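Local coordinates for acyl-coenzyme A oxidase acox-1.2 (Caenorhabditis elegans, PDB 5K3J), which catalyses the FAD-dependent first desaturation step of peroxisomal beta-oxidation on ascaroside pheromone side chains, shortening ascarosides with a five-carbon omega side chain, at residues Leu99-Val103 with Ile104-Gly108; Ile119-Leu122 with Gln123-Ser127; Ala307-Ile310 with Ala311-Ser315; Leu523-Ala526 with Ser527-His530; Glu537-Met540 with Arg541-Arg545. All blocks are in the same frame, centred on the assembly; numbering follows the deposited sequence.

Contact 1 (Leu99-Val103 with Ile104-Gly108); sequences LHREV and IGYEG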
# COMPACT_ATOMS: atom_id res chain seq x y z
N LEU A 99 -16.50 -7.96 -19.81
CA LEU A 99 -16.35 -9.40 -19.96
C LEU A 99 -15.02 -9.90 -19.40
O LEU A 99 -14.96 -10.93 -18.74
CB LEU A 99 -16.49 -9.80 -21.43
CG LEU A 99 -16.42 -11.30 -21.69
CD1 LEU A 99 -17.53 -12.01 -20.96
CD2 LEU A 99 -16.49 -11.60 -23.18
N HIS A 100 -13.95 -9.16 -19.66
CA HIS A 100 -12.62 -9.57 -19.23
C HIS A 100 -12.37 -9.25 -17.76
O HIS A 100 -11.77 -10.05 -17.04
CB HIS A 100 -11.55 -8.92 -20.11
CG HIS A 100 -11.47 -9.50 -21.49
ND1 HIS A 100 -12.32 -9.12 -22.51
CD2 HIS A 100 -10.66 -10.45 -22.01
CE1 HIS A 100 -12.02 -9.80 -23.60
NE2 HIS A 100 -11.02 -10.62 -23.32
N ARG A 101 -12.85 -8.09 -17.30
CA ARG A 101 -12.71 -7.73 -15.89
C ARG A 101 -13.44 -8.73 -15.01
O ARG A 101 -13.04 -8.97 -13.87
CB ARG A 101 -13.24 -6.32 -15.62
CG ARG A 101 -12.31 -5.18 -16.00
CD ARG A 101 -12.97 -3.84 -15.72
NE ARG A 101 -12.18 -2.69 -16.15
CZ ARG A 101 -12.70 -1.53 -16.51
NH1 ARG A 101 -14.02 -1.38 -16.52
NH2 ARG A 101 -11.92 -0.53 -16.89
N GLU A 102 -14.51 -9.31 -15.53
CA GLU A 102 -15.28 -10.29 -14.78
C GLU A 102 -14.74 -11.70 -14.93
O GLU A 102 -14.37 -12.33 -13.94
CB GLU A 102 -16.75 -10.26 -15.18
CG GLU A 102 -17.56 -11.39 -14.54
CD GLU A 102 -19.05 -11.21 -14.71
OE1 GLU A 102 -19.68 -12.07 -15.38
OE2 GLU A 102 -19.61 -10.23 -14.17
N VAL A 103 -14.70 -12.19 -16.16
CA VAL A 103 -14.26 -13.56 -16.41
C VAL A 103 -12.78 -13.75 -16.08
O VAL A 103 -12.42 -14.57 -15.24
CB VAL A 103 -14.50 -13.98 -17.87
CG1 VAL A 103 -13.97 -15.39 -18.11
CG2 VAL A 103 -15.97 -13.90 -18.20
N ILE A 104 -11.91 -12.98 -16.74
CA ILE A 104 -10.48 -13.10 -16.50
C ILE A 104 -10.05 -12.52 -15.16
O ILE A 104 -9.53 -13.24 -14.29
CB ILE A 104 -9.65 -12.43 -17.62
CG1 ILE A 104 -10.06 -12.96 -19.00
CG2 ILE A 104 -8.17 -12.67 -17.41
CD1 ILE A 104 -9.69 -14.41 -19.25
N GLY A 105 -10.26 -11.22 -14.98
CA GLY A 105 -9.84 -10.56 -13.76
C GLY A 105 -8.77 -9.52 -14.03
O GLY A 105 -8.53 -9.13 -15.17
N TYR A 106 -8.11 -9.09 -12.96
CA TYR A 106 -7.15 -8.00 -13.06
C TYR A 106 -5.70 -8.47 -13.08
O TYR A 106 -4.81 -7.71 -13.43
CB TYR A 106 -7.34 -7.03 -11.90
CG TYR A 106 -8.77 -6.59 -11.65
CD1 TYR A 106 -9.65 -6.37 -12.71
CD2 TYR A 106 -9.23 -6.38 -10.36
CE1 TYR A 106 -10.96 -5.96 -12.47
CE2 TYR A 106 -10.52 -5.98 -10.12
CZ TYR A 106 -11.38 -5.77 -11.17
OH TYR A 106 -12.67 -5.36 -10.94
N GLU A 107 -5.47 -9.73 -12.72
CA GLU A 107 -4.11 -10.20 -12.46
C GLU A 107 -3.29 -10.49 -13.72
O GLU A 107 -2.10 -10.79 -13.63
CB GLU A 107 -4.16 -11.44 -11.57
CG GLU A 107 -5.05 -11.26 -10.36
CD GLU A 107 -4.71 -12.22 -9.24
OE1 GLU A 107 -3.57 -12.74 -9.22
OE2 GLU A 107 -5.58 -12.44 -8.37
N GLY A 108 -3.92 -10.40 -14.89
CA GLY A 108 -3.19 -10.47 -16.14
C GLY A 108 -3.55 -11.65 -17.03
O GLY A 108 -3.98 -12.70 -16.55

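Contact 2 (Ile119-Leu122 with Gln123-Ser127); sequences IPTL and QSQAS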
# COMPACT_ATOMS: atom_id res chain seq x y z
N ILE A 119 -3.01 -2.78 -29.99
CA ILE A 119 -4.08 -2.45 -30.93
C ILE A 119 -4.34 -0.94 -31.02
O ILE A 119 -4.47 -0.40 -32.13
CB ILE A 119 -5.40 -3.19 -30.57
CG1 ILE A 119 -5.30 -4.68 -30.91
CG2 ILE A 119 -6.59 -2.57 -31.28
CD1 ILE A 119 -6.60 -5.42 -30.73
N PRO A 120 -4.42 -0.23 -29.87
CA PRO A 120 -4.64 1.22 -29.99
C PRO A 120 -3.50 1.99 -30.66
O PRO A 120 -3.75 3.08 -31.17
CB PRO A 120 -4.81 1.66 -28.53
CG PRO A 120 -5.31 0.46 -27.84
CD PRO A 120 -4.59 -0.68 -28.48
N THR A 121 -2.28 1.45 -30.64
CA THR A 121 -1.15 2.13 -31.28
C THR A 121 -1.20 1.92 -32.79
O THR A 121 -0.89 2.83 -33.56
CB THR A 121 0.21 1.64 -30.73
OG1 THR A 121 0.41 2.18 -29.41
CG2 THR A 121 1.36 2.10 -31.62
N LEU A 122 -1.61 0.73 -33.21
CA LEU A 122 -1.78 0.45 -34.63
C LEU A 122 -2.87 1.35 -35.21
O LEU A 122 -2.76 1.84 -36.33
CB LEU A 122 -2.14 -1.02 -34.87
CG LEU A 122 -1.01 -2.04 -34.70
CD1 LEU A 122 -1.57 -3.45 -34.75
CD2 LEU A 122 0.07 -1.84 -35.76
N GLN A 123 -3.92 1.57 -34.42
CA GLN A 123 -5.04 2.40 -34.83
C GLN A 123 -4.62 3.85 -35.04
O GLN A 123 -5.06 4.50 -35.99
CB GLN A 123 -6.16 2.34 -33.79
CG GLN A 123 -6.88 1.01 -33.74
CD GLN A 123 -7.84 0.90 -32.58
OE1 GLN A 123 -7.55 1.35 -31.47
NE2 GLN A 123 -9.00 0.30 -32.83
N SER A 124 -3.75 4.35 -34.17
CA SER A 124 -3.39 5.76 -34.17
C SER A 124 -2.09 6.07 -34.91
O SER A 124 -1.81 7.23 -35.22
CB SER A 124 -3.30 6.28 -32.74
OG SER A 124 -2.33 5.55 -31.99
N GLN A 125 -1.28 5.05 -35.20
CA GLN A 125 0.06 5.30 -35.71
C GLN A 125 0.45 4.50 -36.96
O GLN A 125 1.50 4.75 -37.55
CB GLN A 125 1.09 5.03 -34.61
CG GLN A 125 0.81 5.73 -33.28
CD GLN A 125 1.07 7.22 -33.32
OE1 GLN A 125 1.76 7.72 -34.21
NE2 GLN A 125 0.52 7.95 -32.35
N ALA A 126 -0.38 3.54 -37.37
CA ALA A 126 -0.06 2.74 -38.55
C ALA A 126 -0.87 3.19 -39.78
O ALA A 126 -2.00 3.66 -39.66
CB ALA A 126 -0.30 1.26 -38.28
N SER A 127 -0.27 3.03 -40.96
CA SER A 127 -0.92 3.41 -42.21
C SER A 127 -2.06 2.46 -42.52
O SER A 127 -2.07 1.32 -42.04
CB SER A 127 0.08 3.43 -43.37
OG SER A 127 0.45 2.10 -43.73

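Contact 3 (Ala307-Ile310 with Ala311-Ser315); sequences ALTI and AARYS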
# COMPACT_ATOMS: atom_id res chain seq x y z
N ALA A 307 -13.15 -2.36 -4.11
CA ALA A 307 -12.68 -2.46 -2.74
C ALA A 307 -13.79 -2.10 -1.75
O ALA A 307 -14.01 -2.80 -0.76
CB ALA A 307 -11.48 -1.56 -2.53
N LEU A 308 -14.49 -1.01 -2.05
CA LEU A 308 -15.55 -0.50 -1.19
C LEU A 308 -16.77 -1.41 -1.19
O LEU A 308 -17.53 -1.44 -0.22
CB LEU A 308 -15.96 0.90 -1.64
CG LEU A 308 -14.82 1.91 -1.52
CD1 LEU A 308 -15.09 3.13 -2.37
CD2 LEU A 308 -14.61 2.29 -0.07
N THR A 309 -16.96 -2.16 -2.27
CA THR A 309 -18.06 -3.12 -2.36
C THR A 309 -17.86 -4.21 -1.32
O THR A 309 -18.82 -4.78 -0.81
CB THR A 309 -18.15 -3.73 -3.77
OG1 THR A 309 -18.25 -2.69 -4.74
CG2 THR A 309 -19.36 -4.64 -3.88
N ILE A 310 -16.60 -4.48 -1.00
CA ILE A 310 -16.24 -5.49 -0.01
C ILE A 310 -16.25 -4.94 1.41
O ILE A 310 -16.73 -5.59 2.34
CB ILE A 310 -14.86 -6.08 -0.32
CG1 ILE A 310 -14.83 -6.64 -1.75
CG2 ILE A 310 -14.46 -7.13 0.71
CD1 ILE A 310 -13.45 -6.76 -2.33
N ALA A 311 -15.70 -3.74 1.56
CA ALA A 311 -15.64 -3.09 2.86
C ALA A 311 -17.03 -2.81 3.40
O ALA A 311 -17.38 -3.23 4.50
CB ALA A 311 -14.83 -1.80 2.77
N ALA A 312 -17.84 -2.10 2.61
CA ALA A 312 -19.18 -1.69 3.02
C ALA A 312 -20.05 -2.87 3.41
O ALA A 312 -20.63 -2.89 4.50
CB ALA A 312 -19.85 -0.89 1.92
N ARG A 313 -20.14 -3.86 2.53
CA ARG A 313 -20.93 -5.05 2.79
C ARG A 313 -20.47 -5.76 4.06
O ARG A 313 -21.28 -6.11 4.91
CB ARG A 313 -20.86 -6.01 1.60
CG ARG A 313 -21.68 -5.58 0.40
CD ARG A 313 -21.50 -6.54 -0.76
NE ARG A 313 -22.41 -6.26 -1.86
CZ ARG A 313 -22.34 -6.86 -3.05
NH1 ARG A 313 -21.40 -7.75 -3.29
NH2 ARG A 313 -23.22 -6.55 -4.00
N TYR A 314 -19.16 -5.94 4.19
CA TYR A 314 -18.61 -6.58 5.37
C TYR A 314 -18.78 -5.70 6.61
O TYR A 314 -18.89 -6.21 7.72
CB TYR A 314 -17.12 -6.91 5.18
CG TYR A 314 -16.49 -7.49 6.41
CD1 TYR A 314 -16.70 -8.81 6.76
CD2 TYR A 314 -15.69 -6.71 7.25
CE1 TYR A 314 -16.13 -9.35 7.90
CE2 TYR A 314 -15.11 -7.24 8.39
CZ TYR A 314 -15.34 -8.56 8.70
OH TYR A 314 -14.77 -9.10 9.83
N SER A 315 -18.79 -4.39 6.41
CA SER A 315 -18.97 -3.46 7.53
C SER A 315 -20.39 -3.52 8.06
O SER A 315 -20.65 -3.09 9.19
CB SER A 315 -18.62 -2.03 7.11
OG SER A 315 -17.28 -1.95 6.65

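Contact 4 (Leu523-Ala526 with Ser527-His530); sequences LTRA and SRLH. With ATP (adenosine-5'-triphosphate), chain D.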
# COMPACT_ATOMS: atom_id res chain seq x y z
N LEU A 523 5.36 23.21 -7.54
CA LEU A 523 4.72 23.00 -8.84
C LEU A 523 3.81 21.78 -8.84
O LEU A 523 2.78 21.76 -9.52
CB LEU A 523 5.78 22.85 -9.92
CG LEU A 523 6.64 24.09 -10.18
CD1 LEU A 523 7.88 23.70 -10.96
CD2 LEU A 523 5.83 25.12 -10.94
N THR A 524 4.18 20.75 -8.08
CA THR A 524 3.36 19.56 -7.98
C THR A 524 2.17 19.79 -7.06
O THR A 524 1.12 19.17 -7.22
CB THR A 524 4.15 18.34 -7.47
OG1 THR A 524 4.72 18.65 -6.20
CG2 THR A 524 5.26 17.97 -8.45
N ARG A 525 2.33 20.69 -6.09
CA ARG A 525 1.23 21.07 -5.23
C ARG A 525 0.19 21.80 -6.07
O ARG A 525 -1.02 21.64 -5.87
CB ARG A 525 1.70 21.96 -4.08
CG ARG A 525 2.80 21.36 -3.23
CD ARG A 525 3.23 22.32 -2.14
NE ARG A 525 4.40 21.84 -1.40
CZ ARG A 525 4.33 20.97 -0.39
NH1 ARG A 525 3.16 20.49 -0.00
NH2 ARG A 525 5.44 20.59 0.23
N ALA A 526 0.67 22.58 -7.02
CA ALA A 526 -0.18 23.31 -7.95
C ALA A 526 -0.97 22.35 -8.83
O ALA A 526 -2.19 22.50 -8.99
CB ALA A 526 0.65 24.25 -8.81
N SER A 527 -0.28 21.37 -9.41
CA SER A 527 -0.91 20.38 -10.26
C SER A 527 -2.04 19.65 -9.54
O SER A 527 -3.16 19.60 -10.04
CB SER A 527 0.13 19.37 -10.77
OG SER A 527 1.00 19.96 -11.71
N ARG A 528 -1.74 19.10 -8.37
CA ARG A 528 -2.73 18.38 -7.57
C ARG A 528 -3.98 19.21 -7.31
O ARG A 528 -5.10 18.71 -7.46
CB ARG A 528 -2.11 17.94 -6.23
CG ARG A 528 -1.36 16.62 -6.29
CD ARG A 528 -0.94 16.14 -4.91
NE ARG A 528 0.43 16.51 -4.59
CZ ARG A 528 0.78 17.58 -3.89
NH1 ARG A 528 -0.15 18.41 -3.44
NH2 ARG A 528 2.06 17.83 -3.64
N LEU A 529 -3.80 20.46 -6.92
CA LEU A 529 -4.92 21.36 -6.68
C LEU A 529 -5.78 21.53 -7.94
O LEU A 529 -7.01 21.49 -7.86
CB LEU A 529 -4.43 22.72 -6.18
CG LEU A 529 -3.88 22.72 -4.75
CD1 LEU A 529 -3.27 24.07 -4.40
CD2 LEU A 529 -4.99 22.37 -3.78
N HIS A 530 -5.13 21.70 -9.08
CA HIS A 530 -5.83 21.93 -10.35
C HIS A 530 -6.74 20.76 -10.73
O HIS A 530 -7.90 20.97 -11.09
CB HIS A 530 -4.82 22.19 -11.46
CG HIS A 530 -5.44 22.41 -12.81
ND1 HIS A 530 -5.66 23.66 -13.34
CD2 HIS A 530 -5.90 21.53 -13.73
CE1 HIS A 530 -6.21 23.55 -14.53
NE2 HIS A 530 -6.38 22.26 -14.79
PG ATP D . -0.44 18.91 -0.15
O1G ATP D . -0.34 20.04 -1.15
O2G ATP D . 0.57 18.99 0.98
O3G ATP D . -1.84 18.59 0.29
PB ATP D . 0.31 16.21 -0.27
O1B ATP D . -0.72 15.20 -0.72
O2B ATP D . 0.52 16.45 1.21
O3B ATP D . 0.02 17.62 -1.00
PA ATP D . 3.08 16.46 -0.39
O1A ATP D . 3.73 17.25 -1.50
O2A ATP D . 2.77 17.13 0.93
O3A ATP D . 1.71 15.82 -0.95
O5' ATP D . 3.96 15.15 -0.10
C5' ATP D . 3.49 14.14 0.79
C4' ATP D . 3.89 12.80 0.19
O4' ATP D . 2.86 12.30 -0.67
C3' ATP D . 5.15 12.98 -0.64
O3' ATP D . 6.15 12.07 -0.18
C2' ATP D . 4.74 12.65 -2.06
O2' ATP D . 5.74 11.86 -2.72
C1' ATP D . 3.44 11.87 -1.91
N9 ATP D . 2.51 12.14 -3.03
C8 ATP D . 1.74 13.23 -3.17
N7 ATP D . 0.99 13.18 -4.30
C5 ATP D . 1.28 12.02 -4.92
C6 ATP D . 0.85 11.34 -6.16
N6 ATP D . -0.06 11.89 -6.99
N1 ATP D . 1.41 10.13 -6.43
C2 ATP D . 2.32 9.57 -5.61
N3 ATP D . 2.75 10.13 -4.47
C4 ATP D . 2.28 11.34 -4.08

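Contact 5 (Glu537-Met540 with Arg541-Arg545); sequences EAFM and RRVSR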
# COMPACT_ATOMS: atom_id res chain seq x y z
N GLU A 537 -15.73 19.49 -10.54
CA GLU A 537 -16.56 20.05 -11.60
C GLU A 537 -17.21 18.96 -12.43
O GLU A 537 -18.41 18.99 -12.69
CB GLU A 537 -15.73 20.96 -12.51
CG GLU A 537 -15.06 22.12 -11.82
CD GLU A 537 -14.41 23.07 -12.81
OE1 GLU A 537 -13.29 22.77 -13.27
OE2 GLU A 537 -15.03 24.10 -13.13
N ALA A 538 -16.39 18.00 -12.85
CA ALA A 538 -16.84 16.85 -13.62
C ALA A 538 -17.99 16.13 -12.92
O ALA A 538 -18.98 15.76 -13.55
CB ALA A 538 -15.69 15.90 -13.87
N PHE A 539 -17.82 15.92 -11.62
CA PHE A 539 -18.85 15.32 -10.78
C PHE A 539 -20.13 16.13 -10.88
O PHE A 539 -21.19 15.60 -11.21
CB PHE A 539 -18.36 15.25 -9.33
CG PHE A 539 -19.09 14.24 -8.47
CD1 PHE A 539 -20.20 13.56 -8.95
CD2 PHE A 539 -18.66 13.98 -7.18
CE1 PHE A 539 -20.86 12.63 -8.15
CE2 PHE A 539 -19.31 13.06 -6.39
CZ PHE A 539 -20.41 12.39 -6.87
N MET A 540 -20.01 17.43 -10.61
CA MET A 540 -21.14 18.35 -10.67
C MET A 540 -21.90 18.29 -11.98
O MET A 540 -23.13 18.26 -11.99
CB MET A 540 -20.66 19.79 -10.44
CG MET A 540 -20.12 20.05 -9.05
SD MET A 540 -20.51 21.73 -8.53
CE MET A 540 -22.27 21.76 -8.81
N ARG A 541 -21.17 18.26 -13.09
CA ARG A 541 -21.78 18.28 -14.41
C ARG A 541 -22.57 17.01 -14.71
O ARG A 541 -23.44 17.00 -15.58
CB ARG A 541 -20.71 18.48 -15.49
CG ARG A 541 -20.10 19.87 -15.48
CD ARG A 541 -19.34 20.14 -16.77
NE ARG A 541 -18.08 19.40 -16.83
CZ ARG A 541 -16.91 19.92 -16.49
NH1 ARG A 541 -16.83 21.17 -16.06
NH2 ARG A 541 -15.81 19.18 -16.57
N ARG A 542 -22.28 15.94 -13.97
CA ARG A 542 -22.96 14.67 -14.19
C ARG A 542 -24.25 14.55 -13.39
O ARG A 542 -25.23 13.99 -13.87
CB ARG A 542 -22.04 13.51 -13.84
CG ARG A 542 -22.64 12.15 -14.17
CD ARG A 542 -23.03 12.09 -15.63
NE ARG A 542 -23.72 10.85 -15.99
CZ ARG A 542 -25.04 10.71 -16.03
NH1 ARG A 542 -25.57 9.54 -16.38
NH2 ARG A 542 -25.84 11.72 -15.72
N VAL A 543 -24.25 15.07 -12.16
CA VAL A 543 -25.42 14.93 -11.30
C VAL A 543 -26.50 15.94 -11.65
O VAL A 543 -27.69 15.61 -11.66
CB VAL A 543 -25.03 15.05 -9.81
CG1 VAL A 543 -24.18 13.87 -9.39
CG2 VAL A 543 -24.29 16.35 -9.54
N SER A 544 -26.10 17.17 -11.95
CA SER A 544 -27.04 18.21 -12.34
C SER A 544 -27.37 18.09 -13.82
O SER A 544 -27.04 18.97 -14.62
CB SER A 544 -26.48 19.60 -12.02
OG SER A 544 -25.19 19.78 -12.58
N ARG A 545 -28.02 16.99 -14.18
CA ARG A 545 -28.23 16.64 -15.58
C ARG A 545 -29.23 15.50 -15.75
O ARG A 545 -29.93 15.42 -16.76
CB ARG A 545 -26.89 16.27 -16.22
CG ARG A 545 -26.99 15.56 -17.56
CD ARG A 545 -25.63 15.47 -18.22
NE ARG A 545 -25.56 14.37 -19.17
CZ ARG A 545 -24.53 13.54 -19.26
NH1 ARG A 545 -23.48 13.69 -18.47
NH2 ARG A 545 -24.55 12.56 -20.15

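Contact 1 (Leu99-Val103 with Ile104-Gly108)
His100 and Gly105 meet at the C-terminal end of helix 93-103, where the chain leaves the helix on its way to helix 112-125. The helix end is marked by a wide bond: Gly105 N donates to His100 O at 2.8 Å, with 167° at the hydrogen. It spans five residues, one more than a regular alpha-helical turn, and the donor lies nearly on the extension of the carbonyl bond. Gly105 CA adds a CA-H...O contact of 3.6 Å to Arg101 O. With phi at 116°, Gly105 is the first residue outside helical angles, and any CB would be jammed against Ile104 O; a glycine with positive phi just past the last turn is a common C-terminal helix stop. Two carbonyls of this last turn, Glu102 O and Val103 O, accept hydrogen bonds from Arg616, which ties the turn to the C-terminal part of the chain. Along the helix, the side chains of His100 and Ile104 run side by side, CD2 of His100 meeting CG1 of Ile104 at 4.0 Å, while His100 ND1 bonds to Ser96 O. Beyond the turn, Arg101 CG touches the ring of Tyr106 at its edge, in the ring plane, 3.9 Å from Tyr106 CE1. From there the extended Arg101 chain continues to Glu299, a determinant of substrate specificity on helix 287-315. Tyr106 OH is hydrogen-bonded to Gln614 and His306.

Contact 2 (Ile119-Leu122 with Gln123-Ser127)
Gln123 N to Ile119 O and Ala126 N to Leu122 O, each 3.1 Å, carry the final turn of helix 112-125, and between them lie Ser124 N to Pro120 O and a weak bond from Gln125 N to Thr121 O. Pro120, whose nitrogen has no bond to the turn before, marks a kink. Pro120 O takes two bonds from Ser124. Ser124 OG lies in the carbonyl plane on a lone pair, 3.0 Å from Pro120 O, whereas Ser124 N approaches from above that plane at 3.3 Å. The hydroxyl gets there because chi1 of Ser124 is 58°, placing OG between the backbone N and the carbonyl carbon. The extended Gln123 side chain crosses that of Ile119 at a slant, its CD 3.9 Å from Ile119 CG2. Thr121 CG2 rests on Gln125 CG at 4.0 Å, and beyond this point Gln125 bends so that NE2 bonds to Ile284 O. On another side, Leu122 CD2 packs on Ala126 CB at 4.0 Å. Ser127 then N-caps helix 128-139 with its OG on Gln130 N. A serine hydroxyl bonding the carbonyl four residues back is typical of helices, and here it lies in the last turn of a helix whose end borders Ile284 and Gly285 of the substrate-binding site.

Contact 3 (Ala307-Ile310 with Ala311-Ser315)
Thr309 and Arg313 sit one turn apart near the C-terminal end of helix 287-315, a long helix of the C-alpha1 region of the acyl-CoA oxidase fold. Regular i to i+4 backbone bonds satisfy three carbonyls here. Ala307 O accepts from Ala311 N at 3.0 Å, with 160° at the hydrogen, and takes a second, three-residue bond from Ile310 N. Leu308 O takes Ala312 N at 2.9 Å, and Ile310 O takes Tyr314 N at 3.1 Å. Ala311 O has two donors, both from Ser315: the backbone N, and OG standing above the carbonyl plane. Ser315 OG is also hydrogen-bonded with Gln338 OE1, and Gln338 is a residue of the FAD site, so this helix end is joined directly to the cofactor's surroundings. The hydroxyl of Thr309 is satisfied by Ala305 O, one turn earlier. Arg313 is extended from CG to NE, with CG anti to the carbonyl carbon (chi1 -75°), and this course carries its aliphatic part past Thr309 O. Its charged end is buried: NH2 forms a salt bridge with Asp606 and NH1 bonds to Gly620 O. A leucine at Arg313 is likely to leave Asp606 without its cationic mate and Gly620 O without this donor. Over one face of the Arg313 guanidinium, Thr309 CG2 stands 3.7 Å above the plane, displaced toward the rim, and 3.8 Å from Arg313 NH1.

Contact 4 (Leu523-Ala526 with Ser527-His530)
Arg525 and Arg528 reach from one face of helix 520-543 toward the triphosphate of ATP, while other residues of the same turn are packed into protein. The packed part is a regular helix: Arg528 N meets Thr524 O at 3.1 Å with a nearly straight 174° at the hydrogen, and Ser527 N, Leu529 N and His530 N bond in the same i to i+4 pattern. There Ser527 OG is held by Leu439 O of helix 435-450 and His530 ND1 by Tyr467 OH. The contrasting side is buried too, but polar and ligand-filled: it meets the nucleotide and the second subunit, forming the ATP site shared between dimer partners, which His340 and Gln402 of that subunit complete. Bent at chi3 (-97°), Arg528 sets its guanidinium between two groups: Thr524 O lies 3.7 Å above its centre on one face and ATP O3A is over the other. Arg528 NH1 hydrogen-bonds ATP O1G at 2.8 Å. The two guanidinium planes are 81° apart, and Arg525 CG lies 3.6 Å from Arg528 NH2. ATP O2G sits at the Arg525 guanidinium edge, in plane and 3.1 Å from Arg525 NH1, with ATP O1A over one face. Arg525 NH2 bonds to Tyr591 OH of the second subunit.

Contact 5 (Glu537-Met540 with Arg541-Arg545)
Glu537 O receives Arg541 N at 2.9 Å, a regular alpha-helical bond, but the turn tightens as helix 520-543 ends. Phe539 O accepts both Arg542 N, at 3.0 Å and from well above the carbonyl plane, and Val543 N, at 3.2 Å and nearly along the carbonyl bond; the bond from Arg542 N to Ala538 O is weak. Met540 O is likewise gripped twice by Ser544, by N at 3.2 Å and by OG, the two donors lying on opposite faces of its plane. Ser544 is the first residue to leave helical angles (phi -83°, psi 66°) and centres an inverse gamma turn, closed by a weak bond from Arg545 N to Val543 O. This helix end lies away from the annotated sites and packs on helices 343-363 and 549-569. On the inner side, Val543 CG1 meets Phe539 CE1 at 3.8 Å, oblique to the ring, and both side chains rest on Leu559 of helix 549-569. An alanine in place of Val543 would probably open a gap beside Phe539 CE1 and leave that ring freer to shift against Leu559. On the outer side, Arg541 bends at chi3 (-73°) and turns back over its own helix, laying one guanidinium face over Glu537 C and Ala538 N. Arg541 NH1 comes within 3.7 Å of Glu537 CB, yet Glu537 OE2 remains 4.5 Å from Arg541 NH1, beyond a salt bridge. The true ionic partner is Glu358 of helix 343-363, which binds Arg541 NH2.

Overall arrangement
Contacts 1 and 2 end successive helices, 93-103 and 112-125, with centres 24 Å apart, and both lie near the substrate without touching it: the side chain of Arg101 is about 7 Å from the bound ascaroside-CoA and that of Thr121 about 9 Å. Contact 3 comes nearest to contact 1, about 7 Å between closest atoms, and its Tyr314 side chain lies about 5 Å from FAD. Contacts 4 and 5 share helix 520-543, centres 22 Å apart, but only contact 4 touches ATP. Contacts 1 and 4 lie on opposite sides of the chain's centre, as do contacts 2 and 3, whose centres are 40 Å apart. No two contacts touch.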